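Local coordinates for glutaredoxin-glutathione complex (Polygonaceae, PDB 5KQA), which binds glutathione and, as a plant glutaredoxin of the thioredoxin fold, probably catalyses glutathione-dependent reduction of disulfides, at residues P118-E122 against C123-A127. Numbering follows the deposited sequence.
Sequences PMLTE and CGAIA
Ile126 lays its CD1 methyl against the flank of Leu120, 3.6 Å from Leu120 CB and 3.8 Å from Leu120 CD1, just where a Schellman motif ends helix 116-122 and the chain doubles back beside its last turn. Ile126 CG1 stands anti to the carbonyl carbon and the chain runs on extended, which carries CD1 as far as the leucine; the two branched side chains meet at a slant. Leu120 CD2 instead meets Ala125 CB at 3.7 Å, and a short side chain suits that place because Leu39 and Pro38 press on it too. Leu120 also touches Ala62, Leu39 and Ile96, so the helix end packs on strands 39-43 and 93-96 of the thioredoxin-type fold.

Gly124, with positive phi (94°), makes the reversal possible: at its backbone angles there is no room for a beta carbon beside Cys123 O, and glycine has none. The motif's pair of bonds is Gly124 N to Thr121 O (3.2 Å) and a weak one, Ala125 N to Leu120 O (2.8 Å). Ile126 N adds a straighter bond (155°) to Leu120 O from above the carbonyl plane, so two N-H groups grip that oxygen. Thr121, on the outer side, turns its hydroxyl to Val117 O, a common way for a helical threonine to satisfy OG1. Cys123, touching Pro38 and Ile96, has a chi1 of 71° that turns its small, weakly polar thiol back over the last turn, SG lying 3.5 Å from Met119 O and 3.6 Å from Leu120 O.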
ATOM      1  N   PRO A 118       1.978  15.864   6.093  1.00 11.35           N
ATOM      2  CA  PRO A 118       3.351  16.252   5.744  1.00 12.96           C
ATOM      3  C   PRO A 118       4.106  15.140   5.008  1.00 13.43           C
ATOM      4  O   PRO A 118       4.883  15.448   4.106  1.00 12.32           O
ATOM      5  CB  PRO A 118       4.001  16.539   7.108  1.00 13.23           C
ATOM      6  CG  PRO A 118       2.846  16.895   8.004  1.00 11.91           C
ATOM      7  CD  PRO A 118       1.713  16.014   7.538  1.00 12.81           C
ATOM      8  N   MET A 119       3.899  13.882   5.400  1.00 10.20           N
ATOM      9  CA  MET A 119       4.526  12.749   4.708  1.00 13.27           C
ATOM     10  C   MET A 119       4.034  12.664   3.274  1.00 13.50           C
ATOM     11  O   MET A 119       4.818  12.420   2.351  1.00 10.62           O
ATOM     12  CB  MET A 119       4.224  11.422   5.412  1.00 13.82           C
ATOM     13  CG  MET A 119       4.864  11.227   6.771  1.00 34.77           C
ATOM     14  SD  MET A 119       4.190   9.744   7.562  1.00 35.59           S
ATOM     15  CE  MET A 119       4.252   8.605   6.193  1.00 23.54           C
ATOM     16  N   LEU A 120       2.724  12.854   3.105  1.00  9.37           N
ATOM     17  CA  LEU A 120       2.086  12.796   1.797  1.00  9.62           C
ATOM     18  C   LEU A 120       2.558  13.943   0.909  1.00 14.23           C
ATOM     19  O   LEU A 120       2.721  13.790  -0.294  1.00  9.96           O
ATOM     20  CB  LEU A 120       0.559  12.831   1.947  1.00  7.59           C
ATOM     21  CG  LEU A 120      -0.092  11.544   2.467  1.00  9.87           C
ATOM     22  CD1 LEU A 120      -1.557  11.777   2.819  1.00 12.32           C
ATOM     23  CD2 LEU A 120       0.017  10.424   1.441  1.00 10.90           C
ATOM     24  N   THR A 121       2.795  15.093   1.524  1.00 13.24           N
ATOM     25  CA  THR A 121       3.263  16.258   0.798  1.00 13.16           C
ATOM     26  C   THR A 121       4.734  16.114   0.426  1.00 17.70           C
ATOM     27  O   THR A 121       5.141  16.478  -0.675  1.00 20.18           O
ATOM     28  CB  THR A 121       3.063  17.541   1.631  1.00 13.95           C
ATOM     29  OG1 THR A 121       1.669  17.702   1.924  1.00 17.48           O
ATOM     30  CG2 THR A 121       3.569  18.760   0.873  1.00 14.68           C
ATOM     31  N   GLU A 122       5.522  15.572   1.350  1.00 12.62           N
ATOM     32  CA  GLU A 122       6.970  15.466   1.187  1.00 16.19           C
ATOM     33  C   GLU A 122       7.332  14.628  -0.039  1.00 20.86           C
ATOM     34  O   GLU A 122       8.361  14.857  -0.682  1.00 19.89           O
ATOM     35  CB  GLU A 122       7.602  14.867   2.460  1.00 17.92           C
ATOM     36  CG  GLU A 122       9.133  14.942   2.552  1.00 29.50           C
ATOM     37  CD  GLU A 122       9.832  13.603   2.290  1.00 34.24           C
ATOM     38  OE1 GLU A 122       9.177  12.657   1.804  1.00 31.08           O
ATOM     39  OE2 GLU A 122      11.047  13.493   2.573  1.00 32.37           O
ATOM     40  N   CYS A 123       6.472  13.673  -0.378  1.00 19.08           N
ATOM     41  CA  CYS A 123       6.772  12.743  -1.467  1.00 15.51           C
ATOM     42  C   CYS A 123       5.951  12.993  -2.724  1.00 25.40           C
ATOM     43  O   CYS A 123       6.059  12.236  -3.698  1.00 18.94           O
ATOM     44  CB  CYS A 123       6.538  11.309  -1.010  1.00 11.57           C
ATOM     45  SG  CYS A 123       4.812  10.924  -0.803  1.00 15.15           S
ATOM     46  N   GLY A 124       5.110  14.024  -2.696  1.00 16.04           N
ATOM     47  CA  GLY A 124       4.317  14.375  -3.861  1.00 14.07           C
ATOM     48  C   GLY A 124       2.909  13.803  -3.933  1.00 20.85           C
ATOM     49  O   GLY A 124       2.167  14.109  -4.854  1.00 17.25           O
ATOM     50  N   ALA A 125       2.518  12.981  -2.970  1.00 12.81           N
ATOM     51  CA  ALA A 125       1.187  12.383  -3.025  1.00 16.61           C
ATOM     52  C   ALA A 125       0.093  13.442  -2.872  1.00 20.08           C
ATOM     53  O   ALA A 125      -1.020  13.276  -3.365  1.00 15.68           O
ATOM     54  CB  ALA A 125       1.042  11.310  -1.963  1.00 14.98           C
ATOM     55  N   ILE A 126       0.411  14.524  -2.172  1.00 16.01           N
ATOM     56  CA  ILE A 126      -0.465  15.690  -2.130  1.00 15.81           C
ATOM     57  C   ILE A 126       0.268  16.846  -2.776  1.00 24.54           C
ATOM     58  O   ILE A 126       1.411  17.148  -2.405  1.00 16.22           O
ATOM     59  CB  ILE A 126      -0.873  16.087  -0.702  1.00 15.63           C
ATOM     60  CG1 ILE A 126      -1.769  15.017  -0.075  1.00 18.91           C
ATOM     61  CG2 ILE A 126      -1.613  17.422  -0.717  1.00 20.44           C
ATOM     62  CD1 ILE A 126      -2.076  15.274   1.398  1.00 13.14           C
ATOM     63  N   ALA A 127      -0.388  17.472  -3.750  1.00 18.57           N
ATOM     64  CA  ALA A 127       0.191  18.575  -4.516  1.00 31.42           C
ATOM     65  C   ALA A 127       0.072  19.906  -3.776  1.00 31.99           C
ATOM     66  O   ALA A 127       0.852  20.833  -4.014  1.00 37.82           O
ATOM     67  CB  ALA A 127      -0.479  18.674  -5.878  1.00 30.13           C
TER